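Side-chain contacts in B-agarase (Agarivorans gilvus, PDB 5Z6P), which probably hydrolyses beta-glycosidic linkages of agarose as a beta-agarase of glycoside hydrolase family 50: residues 453-456 against 457-461; 489-492 against 493-497; 714-717 against 718-722. All blocks are in the same frame, centred on the assembly; numbering follows the deposited sequence.

Contact 1 (453-456 against 457-461); sequences GWII and GEFDQ
The ring of Phe459 folds back over the turn at Gly457 and brings CZ and CE2 to the backbone of Ile455 and Ile456. Its chi1 of 39° places CG between the backbone N and the carbonyl carbon, which directs the ring back toward Ile455 and Ile456, over the carbonyl O of Gly457. The tight part of the contact lies here. Ring atom CE2 of Phe459 comes within 3.9 Å of the carbonyl carbon of Ile456, an approach oblique to the ring. At the edge, near the ring plane, the carbonyl O of Ile455 sits 4.0 Å from CZ of Phe459. Side chain meets side chain more loosely, with CG2 of Ile455 at 4.2 Å from CE2 of Phe459. One face of the same ring carries the carbonyl O of Gly457, 3.8 Å above the plane and over its centre. The contact between the segments is purely van der Waals; outside bonds such as Ile455 N to Asp507 and Asp460 N to Asp477 pin the loop. The loose side belongs to Ile456 and Gly457, both exposed: the side chain of Ile456 heads away from residues 457-461, and Gly457, with a phi of 115°, has backbone angles at which a side chain would collide with the carbonyl O of Ile456. The whole turn bridges strand 449-453 and strand 461-462 and lies along helix 478-495. Ile455 packs on Phe480, Ala484 and Thr487 of that helix, whereas Arg483 both touches the Phe459 side chain and donates its NE to the carbonyl O of Ile456.

Contact 2 (489-492 against 493-497); sequences SQVK and NEIKD
Lys492 and Asp497 form a salt bridge five residues apart across the C-terminal end of helix 478-495. NZ of Lys492 lies 3.0 Å from OD1 of Asp497, which accepts through its syn lone pair; a weaker bond reaches OD2. The lysine chain runs extended from the backbone and bends only at its last torsion (chi4 75°), which turns NZ onto the carboxylate. On the buried side of the helix, Val491 CG1 packs against Ile495 CG2 at 4.2 Å, one turn further on. Glu494, which also touches Tyr442, lays its CG 3.4 Å from the carbonyl O of Gln490. The backbone bond from Ile495 N to Val491 O, 2.9 Å, lines up the apolar pair, and Lys496 N to Lys492 O, 2.8 Å, closes the last turn. Lys496 and Asp497 then both take positive phi (45° at Lys496), and this change of direction brings Asp497 back beside Lys492. Further out, NZ of Lys492 also donates to the carbonyl O of Gln609, so the ammonium group has a second partner. Val491 and Ile495 both rest on Ala451 of strand 449-453, and Ile495 touches Phe449 as well. Lys496 turns its own side chain back over the end of the helix, where its NZ meets the carbonyl O of Asn493 at 3.0 Å, nearly along the C=O axis.

Contact 3 (714-717 against 718-722); sequences YFQY and IDSPI
Ile718, Tyr717 and Gln716 carry this buried turn, which follows strand 709-714. Ile718 is the centre of it: its carbonyl O faces the Gln716 side chain, and its own side chain lies by the Tyr717 ring. CG1 of Ile718 approaches ring atom CD2 of Tyr717 at 3.9 Å, the two side chains running at a slant to one another. CD1 of Ile718 lies slightly further along, 4.1 Å from the same CD2 of Tyr717. The tyrosine projects with CG anti to its own N (chi1 -174°), carrying the ring to helix 413-428, where it packs on Trp417 and Met425 and its OH bonds to Arg424 and Thr421. Gln716 leaves roughly at right angles to the tyrosine. With chi1 at 56° and the rest of the chain extended, it lays its amide beside the Ile718 carbonyl, whose O is 3.2 Å from CG of Gln716. NE2 of Gln716 lies 2.9 Å from the same Ile718 O, but that oxygen sits above the amide plane, which accounts for an angle too poor for a hydrogen bond. Ser720 OG, which bonds to Glu730, stands 3.7 Å from NE2 of Gln716. The peptide bond before Gln716 is cis; a non-prolyl cis peptide after the last barrel strand is familiar from clan A glycosidases, consistent with a TIM-barrel catalytic domain. The chemistry thus divides at Ile718: apolar packing on the tyrosine side, and on the glutamine side a close polar approach without hydrogen-bond geometry, probably a weak electrostatic one.

How the contacts relate
Each contact is a local one within a continuous run of chain, so none closes a long loop, and the three follow one another without nesting or crossing. Contact 1 comes first, in the turn leaving strand 449-453; contact 2 follows at the far end of helix 478-495, the helix on which that turn rests. The two touch where CA of Gly453 meets CG2 of Val491 at 4.2 Å, joining strand to helix. Much later, contact 3 leaves strand 709-714, which lies between strands 299-305 and 664-668. It is nearer the centre of the chain and touches neither of the others, its nearest atoms being about 9 Å from contact 1 and about 16 Å from contact 2.

Contact 1 (453-456 against 457-461)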
loop_
_atom_site.group_PDB
_atom_site.type_symbol
_atom_site.label_atom_id
_atom_site.label_comp_id
_atom_site.label_asym_id
_atom_site.label_seq_id
_atom_site.Cartn_x
_atom_site.Cartn_y
_atom_site.Cartn_z
ATOM N N GLY A 453 -0.596 -16.299 7.178
ATOM C CA GLY A 453 0.403 -16.617 8.165
ATOM C C GLY A 453 1.681 -15.887 7.824
ATOM O O GLY A 453 1.908 -15.535 6.675
ATOM N N TRP A 454 2.503 -15.656 8.837
ATOM C CA TRP A 454 3.847 -15.092 8.683
ATOM C C TRP A 454 4.883 -16.129 9.060
ATOM O O TRP A 454 4.738 -16.777 10.086
ATOM C CB TRP A 454 4.067 -13.886 9.590
ATOM C CG TRP A 454 3.097 -12.761 9.447
ATOM C CD1 TRP A 454 1.968 -12.550 10.180
ATOM C CD2 TRP A 454 3.203 -11.671 8.538
ATOM N NE1 TRP A 454 1.352 -11.384 9.774
ATOM C CE2 TRP A 454 2.091 -10.830 8.763
ATOM C CE3 TRP A 454 4.138 -11.310 7.568
ATOM C CZ2 TRP A 454 1.886 -9.661 8.039
ATOM C CZ3 TRP A 454 3.926 -10.146 6.843
ATOM C CH2 TRP A 454 2.809 -9.337 7.085
ATOM N N ILE A 455 5.953 -16.244 8.293
ATOM C CA ILE A 455 7.031 -17.134 8.694
ATOM C C ILE A 455 8.149 -16.337 9.355
ATOM O O ILE A 455 8.819 -15.559 8.711
ATOM C CB ILE A 455 7.595 -17.944 7.503
ATOM C CG1 ILE A 455 6.459 -18.702 6.799
ATOM C CG2 ILE A 455 8.666 -18.917 8.002
ATOM C CD1 ILE A 455 6.907 -19.453 5.569
ATOM N N ILE A 456 8.321 -16.539 10.651
ATOM C CA ILE A 456 9.297 -15.801 11.433
ATOM C C ILE A 456 10.055 -16.747 12.348
ATOM O O ILE A 456 9.765 -17.933 12.399
ATOM C CB ILE A 456 8.640 -14.716 12.300
ATOM C CG1 ILE A 456 7.643 -15.366 13.259
ATOM C CG2 ILE A 456 7.960 -13.653 11.433
ATOM C CD1 ILE A 456 7.014 -14.397 14.261
ATOM N N GLY A 457 11.009 -16.197 13.088
ATOM C CA GLY A 457 11.827 -16.990 13.983
ATOM C C GLY A 457 13.275 -16.994 13.534
ATOM O O GLY A 457 13.682 -16.178 12.715
ATOM N N GLU A 458 14.047 -17.931 14.068
ATOM C CA GLU A 458 15.475 -17.959 13.860
ATOM C C GLU A 458 15.831 -18.765 12.622
ATOM O O GLU A 458 15.559 -19.960 12.567
ATOM C CB GLU A 458 16.169 -18.571 15.085
ATOM C CG GLU A 458 17.409 -17.864 15.531
ATOM C CD GLU A 458 17.075 -16.668 16.383
ATOM O OE1 GLU A 458 15.901 -16.557 16.790
ATOM O OE2 GLU A 458 17.975 -15.839 16.641
ATOM N N PHE A 459 16.458 -18.117 11.650
ATOM C CA PHE A 459 17.050 -18.820 10.519
ATOM C C PHE A 459 18.005 -17.903 9.774
ATOM O O PHE A 459 17.943 -16.680 9.925
ATOM C CB PHE A 459 15.971 -19.375 9.568
ATOM C CG PHE A 459 14.791 -18.466 9.360
ATOM C CD1 PHE A 459 14.926 -17.272 8.704
ATOM C CD2 PHE A 459 13.540 -18.837 9.805
ATOM C CE1 PHE A 459 13.842 -16.450 8.512
ATOM C CE2 PHE A 459 12.461 -18.019 9.618
ATOM C CZ PHE A 459 12.610 -16.828 8.968
ATOM N N ASP A 460 18.879 -18.499 8.960
ATOM C CA ASP A 460 19.755 -17.721 8.094
ATOM C C ASP A 460 18.927 -16.799 7.202
ATOM O O ASP A 460 17.766 -17.071 6.912
ATOM C CB ASP A 460 20.645 -18.636 7.238
ATOM C CG ASP A 460 21.576 -19.525 8.087
ATOM O OD1 ASP A 460 21.853 -19.157 9.241
ATOM O OD2 ASP A 460 22.020 -20.590 7.612
ATOM N N GLN A 461 19.535 -15.698 6.784
ATOM C CA GLN A 461 18.853 -14.702 5.978
ATOM C C GLN A 461 19.720 -14.251 4.822
ATOM O O GLN A 461 20.942 -14.393 4.859
ATOM C CB GLN A 461 18.476 -13.484 6.824
ATOM C CG GLN A 461 17.342 -13.734 7.780
ATOM C CD GLN A 461 17.084 -12.534 8.652
ATOM O OE1 GLN A 461 18.015 -11.946 9.187
ATOM N NE2 GLN A 461 15.827 -12.159 8.787
#

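Contact 2 (489-492 against 493-497)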
loop_
_atom_site.group_PDB
_atom_site.type_symbol
_atom_site.label_atom_id
_atom_site.label_comp_id
_atom_site.label_asym_id
_atom_site.label_seq_id
_atom_site.Cartn_x
_atom_site.Cartn_y
_atom_site.Cartn_z
ATOM N N SER A 489 0.977 -24.931 10.833
ATOM C CA SER A 489 0.245 -25.574 11.912
ATOM C C SER A 489 -0.723 -24.595 12.573
ATOM O O SER A 489 -1.816 -24.980 12.956
ATOM C CB SER A 489 1.192 -26.166 12.951
ATOM O OG SER A 489 1.999 -27.174 12.369
ATOM N N GLN A 490 -0.325 -23.336 12.698
ATOM C CA GLN A 490 -1.199 -22.344 13.333
ATOM C C GLN A 490 -2.378 -21.955 12.436
ATOM O O GLN A 490 -3.489 -21.779 12.921
ATOM C CB GLN A 490 -0.414 -21.106 13.720
ATOM C CG GLN A 490 -1.254 -20.069 14.431
ATOM C CD GLN A 490 -0.570 -18.725 14.527
ATOM O OE1 GLN A 490 -1.067 -17.725 14.009
ATOM N NE2 GLN A 490 0.579 -18.691 15.189
ATOM N N VAL A 491 -2.133 -21.835 11.133
ATOM C CA VAL A 491 -3.216 -21.594 10.170
ATOM C C VAL A 491 -4.207 -22.758 10.174
ATOM O O VAL A 491 -5.413 -22.552 10.100
ATOM C CB VAL A 491 -2.691 -21.370 8.725
ATOM C CG1 VAL A 491 -3.853 -21.301 7.719
ATOM C CG2 VAL A 491 -1.882 -20.097 8.648
ATOM N N LYS A 492 -3.698 -23.981 10.291
ATOM C CA LYS A 492 -4.565 -25.144 10.304
ATOM C C LYS A 492 -5.421 -25.159 11.559
ATOM O O LYS A 492 -6.598 -25.470 11.502
ATOM C CB LYS A 492 -3.761 -26.428 10.207
ATOM C CG LYS A 492 -4.635 -27.674 10.178
ATOM C CD LYS A 492 -3.796 -28.915 10.198
ATOM C CE LYS A 492 -4.656 -30.179 10.181
ATOM N NZ LYS A 492 -5.247 -30.467 8.858
ATOM N N ASN A 493 -4.812 -24.825 12.690
ATOM C CA ASN A 493 -5.528 -24.715 13.949
ATOM C C ASN A 493 -6.599 -23.606 13.897
ATOM O O ASN A 493 -7.631 -23.696 14.556
ATOM C CB ASN A 493 -4.542 -24.457 15.085
ATOM C CG ASN A 493 -5.134 -24.744 16.444
ATOM O OD1 ASN A 493 -5.951 -25.650 16.597
ATOM N ND2 ASN A 493 -4.714 -23.986 17.445
ATOM N N GLU A 494 -6.352 -22.578 13.096
ATOM C CA GLU A 494 -7.300 -21.483 12.958
ATOM C C GLU A 494 -8.452 -21.853 12.034
ATOM O O GLU A 494 -9.600 -21.595 12.344
ATOM C CB GLU A 494 -6.611 -20.223 12.422
ATOM C CG GLU A 494 -5.834 -19.423 13.436
ATOM C CD GLU A 494 -4.892 -18.423 12.768
ATOM O OE1 GLU A 494 -4.814 -18.390 11.522
ATOM O OE2 GLU A 494 -4.216 -17.677 13.482
ATOM N N ILE A 495 -8.153 -22.452 10.888
ATOM C CA ILE A 495 -9.198 -22.604 9.890
ATOM C C ILE A 495 -9.868 -23.963 10.011
ATOM O O ILE A 495 -10.919 -24.198 9.414
ATOM C CB ILE A 495 -8.658 -22.387 8.438
ATOM C CG1 ILE A 495 -7.744 -23.531 7.984
ATOM C CG2 ILE A 495 -8.009 -20.992 8.294
ATOM C CD1 ILE A 495 -7.682 -23.685 6.480
ATOM N N LYS A 496 -9.264 -24.851 10.797
ATOM C CA LYS A 496 -9.819 -26.179 11.043
ATOM C C LYS A 496 -10.327 -26.861 9.765
ATOM O O LYS A 496 -11.431 -27.400 9.749
ATOM C CB LYS A 496 -10.948 -26.074 12.073
ATOM C CG LYS A 496 -10.475 -25.511 13.412
ATOM C CD LYS A 496 -11.590 -25.396 14.446
ATOM C CE LYS A 496 -11.071 -24.826 15.775
ATOM N NZ LYS A 496 -10.465 -23.468 15.601
ATOM N N ASP A 497 -9.529 -26.790 8.700
ATOM C CA ASP A 497 -9.825 -27.431 7.416
ATOM C C ASP A 497 -11.128 -26.990 6.702
ATOM O O ASP A 497 -11.576 -27.674 5.778
ATOM C CB ASP A 497 -9.861 -28.962 7.600
ATOM C CG ASP A 497 -8.505 -29.544 8.021
ATOM O OD1 ASP A 497 -7.704 -28.823 8.632
ATOM O OD2 ASP A 497 -8.236 -30.726 7.736
#

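Contact 3 (714-717 against 718-722)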
loop_
_atom_site.group_PDB
_atom_site.type_symbol
_atom_site.label_atom_id
_atom_site.label_comp_id
_atom_site.label_asym_id
_atom_site.label_seq_id
_atom_site.Cartn_x
_atom_site.Cartn_y
_atom_site.Cartn_z
ATOM N N TYR A 714 -9.555 -4.908 -1.114
ATOM C CA TYR A 714 -9.398 -3.498 -0.840
ATOM C C TYR A 714 -8.820 -3.259 0.563
ATOM O O TYR A 714 -9.299 -3.798 1.557
ATOM C CB TYR A 714 -10.751 -2.773 -1.002
ATOM C CG TYR A 714 -10.692 -1.282 -0.735
ATOM C CD1 TYR A 714 -10.710 -0.786 0.569
ATOM C CD2 TYR A 714 -10.597 -0.375 -1.767
ATOM C CE1 TYR A 714 -10.640 0.555 0.821
ATOM C CE2 TYR A 714 -10.526 0.981 -1.522
ATOM C CZ TYR A 714 -10.558 1.438 -0.220
ATOM O OH TYR A 714 -10.467 2.770 0.046
ATOM N N PHE A 715 -7.784 -2.435 0.622
ATOM C CA PHE A 715 -7.133 -2.124 1.896
ATOM C C PHE A 715 -7.580 -0.715 2.292
ATOM O O PHE A 715 -7.056 0.248 1.764
ATOM C CB PHE A 715 -5.604 -2.218 1.758
ATOM C CG PHE A 715 -4.854 -2.246 3.074
ATOM C CD1 PHE A 715 -4.729 -1.104 3.841
ATOM C CD2 PHE A 715 -4.251 -3.405 3.521
ATOM C CE1 PHE A 715 -4.027 -1.116 5.046
ATOM C CE2 PHE A 715 -3.545 -3.422 4.725
ATOM C CZ PHE A 715 -3.432 -2.268 5.480
ATOM N N GLN A 716 -8.500 -0.572 3.243
ATOM C CA GLN A 716 -8.880 -1.566 4.232
ATOM C C GLN A 716 -10.316 -1.276 4.710
ATOM O O GLN A 716 -10.913 -0.290 4.304
ATOM C CB GLN A 716 -7.906 -1.528 5.424
ATOM C CG GLN A 716 -7.841 -0.131 6.039
ATOM C CD GLN A 716 -6.901 0.001 7.235
ATOM O OE1 GLN A 716 -6.348 -0.978 7.712
ATOM N NE2 GLN A 716 -6.732 1.233 7.724
ATOM N N TYR A 717 -10.850 -2.144 5.567
ATOM C CA TYR A 717 -12.207 -2.016 6.114
ATOM C C TYR A 717 -12.420 -0.644 6.776
ATOM O O TYR A 717 -13.323 0.100 6.414
ATOM C CB TYR A 717 -12.447 -3.122 7.127
ATOM C CG TYR A 717 -13.838 -3.256 7.714
ATOM C CD1 TYR A 717 -14.956 -2.740 7.070
ATOM C CD2 TYR A 717 -14.025 -3.932 8.914
ATOM C CE1 TYR A 717 -16.214 -2.888 7.595
ATOM C CE2 TYR A 717 -15.282 -4.082 9.460
ATOM C CZ TYR A 717 -16.384 -3.557 8.786
ATOM O OH TYR A 717 -17.652 -3.699 9.306
ATOM N N ILE A 718 -11.540 -0.328 7.718
ATOM C CA ILE A 718 -11.678 0.825 8.619
ATOM C C ILE A 718 -10.702 1.946 8.263
ATOM O O ILE A 718 -9.542 1.675 7.983
ATOM C CB ILE A 718 -11.443 0.383 10.088
ATOM C CG1 ILE A 718 -12.383 -0.776 10.454
ATOM C CG2 ILE A 718 -11.576 1.547 11.063
ATOM C CD1 ILE A 718 -11.879 -1.623 11.591
ATOM N N ASP A 719 -11.168 3.195 8.259
ATOM C CA ASP A 719 -10.269 4.350 8.212
ATOM C C ASP A 719 -9.039 4.157 9.129
ATOM O O ASP A 719 -9.179 3.612 10.227
ATOM C CB ASP A 719 -11.019 5.626 8.645
ATOM C CG ASP A 719 -11.528 6.459 7.470
ATOM O OD1 ASP A 719 -11.178 6.149 6.313
ATOM O OD2 ASP A 719 -12.261 7.450 7.718
ATOM N N SER A 720 -7.857 4.597 8.687
ATOM C CA SER A 720 -6.736 4.802 9.609
ATOM C C SER A 720 -7.130 5.826 10.671
ATOM O O SER A 720 -7.919 6.713 10.384
ATOM C CB SER A 720 -5.482 5.336 8.906
ATOM O OG SER A 720 -5.085 4.578 7.788
ATOM N N PRO A 721 -6.534 5.744 11.876
ATOM C CA PRO A 721 -6.703 6.864 12.815
ATOM C C PRO A 721 -6.129 8.132 12.213
ATOM O O PRO A 721 -5.123 8.051 11.528
ATOM C CB PRO A 721 -5.902 6.433 14.051
ATOM C CG PRO A 721 -5.741 4.969 13.924
ATOM C CD PRO A 721 -5.726 4.662 12.453
ATOM N N ILE A 722 -6.765 9.275 12.449
ATOM C CA ILE A 722 -6.324 10.539 11.850
ATOM C C ILE A 722 -4.963 10.925 12.413
ATOM O O ILE A 722 -4.154 11.577 11.751
ATOM C CB ILE A 722 -7.369 11.674 12.092
ATOM C CG1 ILE A 722 -8.666 11.355 11.341
ATOM C CG2 ILE A 722 -6.835 13.033 11.651
ATOM C CD1 ILE A 722 -9.810 12.296 11.628
#